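Local coordinates for protein ethylbenzene dehydrogenase beta-subunit (Aromatoleum aromaticum, PDB 2IVF) that is the iron-sulfur subunit of a three-chain enzyme, holding three SF4 clusters and one F3S cluster in a row that probably carries electrons between its partner subunits, at residues A148-H153 against A225-C230; P157-A162 against G175-D180; H189-C194 against Q206-C211. All coordinates share one frame; numbering follows the deposited sequence.

All three contacts lie within the 4Fe-4S dicluster domain and line its row of clusters. Along the chain, contact 2 closes before contact 3 opens, and both are nested inside the loop closed by contact 1. The centres of contacts 2 and 3 are about 9 Å apart, and helices 158-162 and 189-193 touch through Ala162 and Ala193; contact 1 is centred about 17 Å from contact 2 and about 18 Å from contact 3. The SF4 cluster of chain S is touched by all three, that of chain U by contacts 1 and 3. The contacts thus share the two middle clusters of the row, consistent with a path for electrons through the subunit.

Contact 1 of 3, residues A148-H153 against A225-C230; sequences ARMCNH and ACNRQC. With SF4 (iron/sulfur cluster), chain S; SF4 (iron/sulfur cluster), chain U; SF4 (iron/sulfur cluster), chain T.
In the pocket of the SF4 cluster of chain U, Met150, just past the end of strand 141-149, reaches across to Cys226 on helix 225-228. The methionine methyl CE lies 4.0 Å from Cys226 SG, a sulfur that also binds FE3 of the cluster at 2.3 Å. Bends at chi2 and chi3 (88° and 77°) turn the Met150 chain away from the cluster after CG, so that CG rests 3.6 Å from the sulfide S4 while CE reaches the cysteine. A long, flexible and uncharged side chain suits this place, since it shields the polar sulfide and thiolate with carbon and offers them no competing charge. The same methyl approaches Asn227 OD1 loosely, and that oxygen takes its hydrogen bond from Arg235.

Residues beside these two serve other clusters. Cys151 SG binds FE4 of the chain S cluster at 2.3 Å, and His153 N donates a nearly straight hydrogen bond to that sulfur (3.2 Å, 164° at the hydrogen). Cys151 SG also stands over the centre of one face of the His153 ring, 3.7 Å above its plane. On the other segment, the backbone bond from Gln229 N to Ala225 O closes the last helical turn. Four residues after Cys226, beyond the end of the helix, Cys230 SG binds FE3 of the chain T cluster at 2.3 Å. With Pro231 following, this is the Cys-x3-Cys-Pro end of the cysteine motif of bacterial-type dicluster ferredoxins, in which the last cysteine serves the other cluster.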
loop_
_atom_site.group_PDB
_atom_site.type_symbol
_atom_site.label_atom_id
_atom_site.label_comp_id
_atom_site.label_asym_id
_atom_site.label_seq_id
_atom_site.Cartn_x
_atom_site.Cartn_y
_atom_site.Cartn_z
ATOM N N ALA B 148 -1.456 6.855 14.956
ATOM C CA ALA B 148 -0.012 6.784 15.038
ATOM C C ALA B 148 0.448 7.134 16.414
ATOM O O ALA B 148 -0.053 8.084 17.051
ATOM C CB ALA B 148 0.672 7.708 13.977
ATOM N N ARG B 149 1.414 6.362 16.890
ATOM C CA ARG B 149 1.916 6.525 18.217
ATOM C C ARG B 149 3.407 6.233 18.258
ATOM O O ARG B 149 3.909 5.396 17.504
ATOM C CB ARG B 149 1.191 5.597 19.187
ATOM C CG ARG B 149 -0.298 5.920 19.388
ATOM C CD ARG B 149 -0.978 4.874 20.196
ATOM N NE ARG B 149 -0.262 4.851 21.454
ATOM C CZ ARG B 149 0.179 3.778 22.084
ATOM N NH1 ARG B 149 -0.053 2.571 21.634
ATOM N NH2 ARG B 149 0.880 3.928 23.200
ATOM N N MET B 150 4.083 6.898 19.171
ATOM C CA MET B 150 5.473 6.613 19.471
ATOM C C MET B 150 5.634 6.854 20.964
ATOM O O MET B 150 4.642 7.084 21.669
ATOM C CB MET B 150 6.421 7.566 18.708
ATOM C CG MET B 150 6.150 7.764 17.261
ATOM S SD MET B 150 4.974 9.081 16.851
ATOM C CE MET B 150 6.066 10.516 17.083
ATOM N N CYS B 151 6.870 6.873 21.450
ATOM C CA CYS B 151 7.086 7.264 22.842
ATOM C C CYS B 151 6.738 8.741 22.933
ATOM O O CYS B 151 7.069 9.523 22.049
ATOM C CB CYS B 151 8.504 7.012 23.317
ATOM S SG CYS B 151 8.972 7.922 24.807
ATOM N N ASN B 152 6.072 9.108 24.022
ATOM C CA ASN B 152 5.604 10.457 24.226
ATOM C C ASN B 152 6.648 11.390 24.841
ATOM O O ASN B 152 6.368 12.556 25.028
ATOM C CB ASN B 152 4.303 10.426 25.071
ATOM C CG ASN B 152 3.224 9.643 24.402
ATOM O OD1 ASN B 152 2.732 10.053 23.339
ATOM N ND2 ASN B 152 2.921 8.462 24.928
ATOM N N HIS B 153 7.830 10.880 25.194
ATOM C CA HIS B 153 8.861 11.675 25.849
ATOM C C HIS B 153 8.306 12.553 26.917
ATOM O O HIS B 153 8.529 13.775 26.979
ATOM C CB HIS B 153 9.707 12.405 24.817
ATOM C CG HIS B 153 10.359 11.461 23.881
ATOM N ND1 HIS B 153 11.510 10.771 24.212
ATOM C CD2 HIS B 153 9.964 10.980 22.678
ATOM C CE1 HIS B 153 11.823 9.954 23.226
ATOM N NE2 HIS B 153 10.910 10.071 22.278
ATOM N N ALA B 225 12.498 10.641 11.594
ATOM C CA ALA B 225 12.127 9.989 10.343
ATOM C C ALA B 225 10.600 9.783 10.222
ATOM O O ALA B 225 10.006 9.883 9.120
ATOM C CB ALA B 225 12.870 8.641 10.232
ATOM N N CYS B 226 9.959 9.434 11.325
ATOM C CA CYS B 226 8.516 9.134 11.268
ATOM C C CYS B 226 7.687 10.373 10.977
ATOM O O CYS B 226 6.608 10.289 10.390
ATOM C CB CYS B 226 8.067 8.377 12.517
ATOM S SG CYS B 226 8.329 9.328 14.010
ATOM N N ASN B 227 8.201 11.529 11.410
ATOM C CA ASN B 227 7.625 12.801 11.067
ATOM C C ASN B 227 7.972 13.246 9.651
ATOM O O ASN B 227 7.114 13.703 8.931
ATOM C CB ASN B 227 8.065 13.850 12.068
ATOM C CG ASN B 227 7.359 13.742 13.381
ATOM O OD1 ASN B 227 6.287 13.104 13.489
ATOM N ND2 ASN B 227 7.901 14.431 14.395
ATOM N N ARG B 228 9.250 13.139 9.273
ATOM C CA ARG B 228 9.698 13.656 8.020
ATOM C C ARG B 228 9.110 12.826 6.879
ATOM O O ARG B 228 8.678 13.393 5.905
ATOM C CB ARG B 228 11.215 13.662 7.893
ATOM C CG ARG B 228 11.689 14.400 6.641
ATOM C CD ARG B 228 13.232 14.447 6.546
ATOM N NE ARG B 228 13.612 15.074 5.270
ATOM C CZ ARG B 228 13.547 14.449 4.100
ATOM N NH1 ARG B 228 13.193 13.171 4.044
ATOM N NH2 ARG B 228 13.819 15.107 2.989
ATOM N N GLN B 229 9.060 11.512 7.047
ATOM C CA GLN B 229 8.626 10.616 5.965
ATOM C C GLN B 229 7.127 10.376 5.771
ATOM O O GLN B 229 6.716 9.580 4.922
ATOM C CB GLN B 229 9.346 9.278 6.085
ATOM C CG GLN B 229 10.878 9.428 5.914
ATOM C CD GLN B 229 11.618 8.127 5.780
ATOM O OE1 GLN B 229 12.460 7.817 6.603
ATOM N NE2 GLN B 229 11.263 7.317 4.759
ATOM N N CYS B 230 6.299 11.090 6.513
ATOM C CA CYS B 230 4.888 10.910 6.489
ATOM C C CYS B 230 4.358 11.580 5.215
ATOM O O CYS B 230 4.404 12.825 5.099
ATOM C CB CYS B 230 4.281 11.587 7.661
ATOM S SG CYS B 230 2.494 11.738 7.604
HETATM FE FE1 SF4 S . 6.337 5.564 28.257
HETATM FE FE2 SF4 S . 8.489 6.619 29.342
HETATM FE FE3 SF4 S . 6.396 8.232 28.599
HETATM FE FE4 SF4 S . 7.932 7.046 26.660
HETATM S S1 SF4 S . 8.614 8.624 28.207
HETATM S S2 SF4 S . 5.627 7.119 26.768
HETATM S S3 SF4 S . 8.483 5.096 27.673
HETATM S S4 SF4 S . 6.387 6.658 30.283
HETATM FE FE1 SF4 U . 11.071 7.609 17.482
HETATM FE FE2 SF4 U . 11.376 5.916 15.495
HETATM FE FE3 SF4 U . 9.967 8.174 15.114
HETATM FE FE4 SF4 U . 12.642 8.354 15.340
HETATM S S1 SF4 U . 11.488 7.321 13.648
HETATM S S2 SF4 U . 11.131 9.639 16.457
HETATM S S3 SF4 U . 13.087 6.645 16.859
HETATM S S4 SF4 U . 9.429 6.375 16.515
HETATM FE FE1 SF4 T . -0.500 8.340 9.112
HETATM FE FE2 SF4 T . 2.058 7.420 9.464
HETATM FE FE3 SF4 T . 1.553 9.694 8.118
HETATM FE FE4 SF4 T . 0.913 7.361 6.912
HETATM S S1 SF4 T . 2.988 8.038 7.473
HETATM S S2 SF4 T . -0.358 9.266 7.012
HETATM S S3 SF4 T . 0.248 6.197 8.762
HETATM S S4 SF4 T . 1.136 9.297 10.361
#

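Contact 2 of 3, residues P157-A162 against G175-D180; sequences PACLAA and GIVLVD. With SF4 (iron/sulfur cluster), chain S.
Cys159 and Val177 meet beside the SF4 cluster of chain S, with Val177 CG1 lying 3.8 Å from Cys159 SG. That sulfur binds FE2 of the cluster at 2.2 Å. Its chi1 of 58° sets SG between the backbone N and the carbonyl carbon, which turns it off the helix toward the iron. Both Val177 methyls lie against sulfide S1, CG2 at 3.9 Å, and CG1 also touches the thiolate sulfur. Pro157 approaches S1 as well, with its CB 3.9 Å away, and its CG packs on Val177 CG2 at 4.2 Å. A branched valine and a rigid proline ring suit this place because both offer compact, apolar carbon to the sulfide.

Further out, Pro157 occupies the N-cap position of helix 158-162, where no N-H is used by the helix's hydrogen bonds, so a proline is tolerated. Next in the chain, Ala158 N comes within 3.5 Å of sulfide S4, so the positive end of the helix dipole may ease the charge of the cluster. On the strand side, Val177 is gripped at both backbone polar atoms: its N by His153 ND1 and its O by Lys210 NZ. Ile168, on the antiparallel neighbour strand 168-170, touches both Cys159 and Val177. A short helix carrying a cluster-binding cysteine, packed against a two-stranded hairpin with the cluster seated beside their junction, is characteristic of the ferredoxin-like 4Fe-4S dicluster fold.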
loop_
_atom_site.group_PDB
_atom_site.type_symbol
_atom_site.label_atom_id
_atom_site.label_comp_id
_atom_site.label_asym_id
_atom_site.label_seq_id
_atom_site.Cartn_x
_atom_site.Cartn_y
_atom_site.Cartn_z
ATOM N N PRO B 157 7.883 10.995 33.233
ATOM C CA PRO B 157 7.945 9.645 32.673
ATOM C C PRO B 157 7.887 8.565 33.735
ATOM O O PRO B 157 8.645 8.605 34.724
ATOM C CB PRO B 157 9.262 9.610 31.894
ATOM C CG PRO B 157 10.024 10.784 32.303
ATOM C CD PRO B 157 9.123 11.753 33.038
ATOM N N ALA B 158 6.962 7.633 33.552
ATOM C CA ALA B 158 6.764 6.575 34.528
ATOM C C ALA B 158 7.873 5.541 34.394
ATOM O O ALA B 158 8.299 4.977 35.383
ATOM C CB ALA B 158 5.422 5.956 34.375
ATOM N N CYS B 159 8.339 5.339 33.183
ATOM C CA CYS B 159 9.436 4.432 32.892
ATOM C C CYS B 159 10.668 4.778 33.703
ATOM O O CYS B 159 11.267 3.922 34.353
ATOM C CB CYS B 159 9.720 4.499 31.408
ATOM S SG CYS B 159 10.146 6.151 30.740
ATOM N N LEU B 160 11.051 6.040 33.664
ATOM C CA LEU B 160 12.203 6.531 34.426
ATOM C C LEU B 160 12.103 6.275 35.916
ATOM O O LEU B 160 13.080 5.870 36.569
ATOM C CB LEU B 160 12.351 8.012 34.157
ATOM C CG LEU B 160 13.563 8.784 34.718
ATOM C CD1 LEU B 160 13.742 10.039 33.800
ATOM C CD2 LEU B 160 13.384 9.194 36.136
ATOM N N ALA B 161 10.914 6.541 36.452
ATOM C CA ALA B 161 10.605 6.395 37.877
ATOM C C ALA B 161 10.717 4.948 38.305
ATOM O O ALA B 161 11.193 4.653 39.386
ATOM C CB ALA B 161 9.178 6.899 38.157
ATOM N N ALA B 162 10.325 4.066 37.400
ATOM C CA ALA B 162 10.272 2.637 37.637
ATOM C C ALA B 162 11.637 1.926 37.659
ATOM O O ALA B 162 11.801 0.971 38.388
ATOM C CB ALA B 162 9.384 1.981 36.568
ATOM N N GLY B 175 14.319 17.113 26.174
ATOM C CA GLY B 175 13.291 16.280 26.804
ATOM C C GLY B 175 13.221 14.858 26.300
ATOM O O GLY B 175 12.283 14.141 26.631
ATOM N N ILE B 176 14.215 14.429 25.528
ATOM C CA ILE B 176 14.237 13.053 25.029
ATOM C C ILE B 176 14.544 12.091 26.159
ATOM O O ILE B 176 15.511 12.307 26.952
ATOM C CB ILE B 176 15.260 12.877 23.889
ATOM C CG1 ILE B 176 14.863 13.763 22.688
ATOM C CG2 ILE B 176 15.317 11.412 23.428
ATOM C CD1 ILE B 176 15.940 13.800 21.549
ATOM N N VAL B 177 13.682 11.072 26.265
ATOM C CA VAL B 177 13.794 10.051 27.298
ATOM C C VAL B 177 14.506 8.870 26.674
ATOM O O VAL B 177 14.164 8.423 25.592
ATOM C CB VAL B 177 12.412 9.644 27.845
ATOM C CG1 VAL B 177 12.555 8.473 28.870
ATOM C CG2 VAL B 177 11.741 10.860 28.454
ATOM N N LEU B 178 15.563 8.426 27.318
ATOM C CA LEU B 178 16.385 7.350 26.775
ATOM C C LEU B 178 16.679 6.261 27.806
ATOM O O LEU B 178 16.791 6.527 29.002
ATOM C CB LEU B 178 17.737 7.920 26.258
ATOM C CG LEU B 178 17.625 8.877 25.041
ATOM C CD1 LEU B 178 18.974 9.529 24.818
ATOM C CD2 LEU B 178 17.152 8.189 23.743
ATOM N N VAL B 179 16.849 5.046 27.306
ATOM C CA VAL B 179 17.359 3.909 28.094
ATOM C C VAL B 179 18.845 3.744 27.777
ATOM O O VAL B 179 19.210 3.405 26.652
ATOM C CB VAL B 179 16.644 2.574 27.732
ATOM C CG1 VAL B 179 17.301 1.409 28.549
ATOM C CG2 VAL B 179 15.142 2.645 27.979
ATOM N N ASP B 180 19.685 3.990 28.772
ATOM C CA ASP B 180 21.125 3.804 28.660
ATOM C C ASP B 180 21.441 2.318 28.479
ATOM O O ASP B 180 21.303 1.513 29.418
ATOM C CB ASP B 180 21.779 4.365 29.917
ATOM C CG ASP B 180 23.253 4.107 29.992
ATOM O OD1 ASP B 180 23.759 3.157 29.347
ATOM O OD2 ASP B 180 23.912 4.866 30.747
HETATM FE FE1 SF4 S . 6.337 5.564 28.257
HETATM FE FE2 SF4 S . 8.489 6.619 29.342
HETATM FE FE3 SF4 S . 6.396 8.232 28.599
HETATM FE FE4 SF4 S . 7.932 7.046 26.660
HETATM S S1 SF4 S . 8.614 8.624 28.207
HETATM S S2 SF4 S . 5.627 7.119 26.768
HETATM S S3 SF4 S . 8.483 5.096 27.673
HETATM S S4 SF4 S . 6.387 6.658 30.283
#

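Contact 3 of 3, residues H189-C194 against Q206-C211; sequences HCVEAC and QTSEKC. With F3S (Fe3-s4 cluster), chain R; SF4 (iron/sulfur cluster), chain S; SF4 (iron/sulfur cluster), chain U.
In the ferredoxin-like cluster domain, helix 189-193 faces strand 207-210 beside the F3S cluster, and Cys190 and Val191 meet Ser208 there. Cys190 SG binds FE4 of the F3S cluster at 2.2 Å and lies 4.3 Å from Ser208 CB. Val191 comes alongside with its CG2 methyl 3.8 Å from Ser208 OG. With chi1 at -65°, beside the backbone N, this hydroxyl stands 3.1 Å from sulfide S2 of the cluster; it is buried and has no hydrogen-bond partner in the model. Serine is small enough to lie against both the valine methyl and the cluster, and Ile199 of the adjacent strand 199-202 touches all three contact residues.

Each segment then runs on to another cluster. Cys194, just past the helix, binds FE1 of the chain S cluster through SG at 2.4 Å, whereas Cys211 SG serves FE1 of the chain U cluster. Between these sites Lys210 bends its chain at chi3 and chi4, setting CE 3.8 Å from sulfide S3 of the chain S cluster. A lysine suits this place because its long chain carries a positive charge in beside the cluster, where it may ease the negative charge. Lys210 NZ donates to Cys211 O in the carbonyl plane at 2.6 Å, with a C=O...N angle of 156°.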
loop_
_atom_site.group_PDB
_atom_site.type_symbol
_atom_site.label_atom_id
_atom_site.label_comp_id
_atom_site.label_asym_id
_atom_site.label_seq_id
_atom_site.Cartn_x
_atom_site.Cartn_y
_atom_site.Cartn_z
ATOM N N HIS B 189 10.858 -3.336 34.655
ATOM C CA HIS B 189 9.908 -2.571 35.485
ATOM C C HIS B 189 9.389 -1.384 34.697
ATOM O O HIS B 189 8.200 -1.053 34.780
ATOM C CB HIS B 189 10.589 -2.094 36.774
ATOM C CG HIS B 189 11.188 -3.196 37.553
ATOM N ND1 HIS B 189 10.430 -4.216 38.078
ATOM C CD2 HIS B 189 12.466 -3.444 37.918
ATOM C CE1 HIS B 189 11.227 -5.059 38.714
ATOM N NE2 HIS B 189 12.463 -4.610 38.638
ATOM N N CYS B 190 10.278 -0.773 33.909
ATOM C CA CYS B 190 9.954 0.373 33.046
ATOM C C CYS B 190 8.890 0.021 32.072
ATOM O O CYS B 190 8.009 0.816 31.795
ATOM C CB CYS B 190 11.189 0.842 32.275
ATOM S SG CYS B 190 11.949 -0.491 31.244
ATOM N N VAL B 191 8.966 -1.182 31.525
ATOM C CA VAL B 191 7.951 -1.627 30.577
ATOM C C VAL B 191 6.555 -1.718 31.215
ATOM O O VAL B 191 5.548 -1.262 30.629
ATOM C CB VAL B 191 8.324 -2.990 29.958
ATOM C CG1 VAL B 191 7.282 -3.404 28.936
ATOM C CG2 VAL B 191 9.714 -2.922 29.303
ATOM N N GLU B 192 6.488 -2.301 32.402
ATOM C CA GLU B 192 5.240 -2.396 33.139
ATOM C C GLU B 192 4.709 -1.003 33.554
ATOM O O GLU B 192 3.506 -0.747 33.568
ATOM C CB GLU B 192 5.455 -3.253 34.410
ATOM C CG GLU B 192 5.904 -4.701 34.167
ATOM C CD GLU B 192 6.439 -5.384 35.425
ATOM O OE1 GLU B 192 6.592 -4.727 36.463
ATOM O OE2 GLU B 192 6.720 -6.575 35.356
ATOM N N ALA B 193 5.636 -0.118 33.914
ATOM C CA ALA B 193 5.319 1.225 34.359
ATOM C C ALA B 193 4.841 2.179 33.263
ATOM O O ALA B 193 4.085 3.083 33.550
ATOM C CB ALA B 193 6.536 1.826 35.067
ATOM N N CYS B 194 5.336 2.030 32.055
ATOM C CA CYS B 194 4.948 2.915 30.982
ATOM C C CYS B 194 3.524 2.552 30.577
ATOM O O CYS B 194 3.306 1.478 30.052
ATOM C CB CYS B 194 5.861 2.800 29.769
ATOM S SG CYS B 194 5.095 3.567 28.304
ATOM N N GLN B 206 19.036 -8.337 25.948
ATOM C CA GLN B 206 18.439 -8.392 27.272
ATOM C C GLN B 206 18.446 -7.030 27.931
ATOM O O GLN B 206 18.648 -6.883 29.127
ATOM C CB GLN B 206 19.098 -9.466 28.110
ATOM C CG GLN B 206 18.761 -10.862 27.588
ATOM C CD GLN B 206 19.449 -11.935 28.367
ATOM O OE1 GLN B 206 19.004 -12.304 29.450
ATOM N NE2 GLN B 206 20.570 -12.440 27.830
ATOM N N THR B 207 18.222 -6.023 27.105
ATOM C CA THR B 207 17.963 -4.670 27.572
ATOM C C THR B 207 16.634 -4.324 26.937
ATOM O O THR B 207 16.119 -5.085 26.104
ATOM C CB THR B 207 19.023 -3.659 27.049
ATOM O OG1 THR B 207 18.955 -3.632 25.611
ATOM C CG2 THR B 207 20.452 -4.000 27.543
ATOM N N SER B 208 16.068 -3.224 27.398
ATOM C CA SER B 208 14.909 -2.646 26.778
ATOM C C SER B 208 15.293 -1.419 25.942
ATOM O O SER B 208 16.261 -0.704 26.218
ATOM C CB SER B 208 13.860 -2.299 27.835
ATOM O OG SER B 208 13.368 -3.483 28.465
ATOM N N GLU B 209 14.526 -1.237 24.879
ATOM C CA GLU B 209 14.744 -0.177 23.948
ATOM C C GLU B 209 13.430 0.547 23.684
ATOM O O GLU B 209 12.351 0.064 24.009
ATOM C CB GLU B 209 15.270 -0.739 22.654
ATOM C CG GLU B 209 16.607 -1.438 22.795
ATOM C CD GLU B 209 17.319 -1.547 21.495
ATOM O OE1 GLU B 209 17.613 -0.496 20.875
ATOM O OE2 GLU B 209 17.634 -2.678 21.104
ATOM N N LYS B 210 13.550 1.696 23.037
ATOM C CA LYS B 210 12.429 2.562 22.818
ATOM C C LYS B 210 12.800 3.632 21.784
ATOM O O LYS B 210 13.964 3.842 21.443
ATOM C CB LYS B 210 12.085 3.254 24.161
ATOM C CG LYS B 210 13.131 4.229 24.641
ATOM C CD LYS B 210 12.739 4.931 25.914
ATOM C CE LYS B 210 11.635 5.941 25.768
ATOM N NZ LYS B 210 11.918 6.919 24.675
ATOM N N CYS B 211 11.787 4.362 21.363
ATOM C CA CYS B 211 11.989 5.527 20.531
ATOM C C CYS B 211 13.036 6.430 21.134
ATOM O O CYS B 211 12.962 6.780 22.301
ATOM C CB CYS B 211 10.662 6.240 20.359
ATOM S SG CYS B 211 10.672 7.852 19.640
HETATM FE FE1 F3S R . 16.432 -1.669 31.808
HETATM FE FE3 F3S R . 15.640 -0.443 34.027
HETATM FE FE4 F3S R . 13.859 -1.070 32.282
HETATM S S1 F3S R . 17.172 -2.074 33.837
HETATM S S2 F3S R . 14.660 -2.870 31.205
HETATM S S3 F3S R . 15.566 0.306 31.991
HETATM S S4 F3S R . 13.612 -1.245 34.477
HETATM FE FE1 SF4 S . 6.337 5.564 28.257
HETATM FE FE2 SF4 S . 8.489 6.619 29.342
HETATM FE FE3 SF4 S . 6.396 8.232 28.599
HETATM FE FE4 SF4 S . 7.932 7.046 26.660
HETATM S S1 SF4 S . 8.614 8.624 28.207
HETATM S S2 SF4 S . 5.627 7.119 26.768
HETATM S S3 SF4 S . 8.483 5.096 27.673
HETATM S S4 SF4 S . 6.387 6.658 30.283
HETATM FE FE1 SF4 U . 11.071 7.609 17.482
HETATM FE FE2 SF4 U . 11.376 5.916 15.495
HETATM FE FE3 SF4 U . 9.967 8.174 15.114
HETATM FE FE4 SF4 U . 12.642 8.354 15.340
HETATM S S1 SF4 U . 11.488 7.321 13.648
HETATM S S2 SF4 U . 11.131 9.639 16.457
HETATM S S3 SF4 U . 13.087 6.645 16.859
HETATM S S4 SF4 U . 9.429 6.375 16.515
#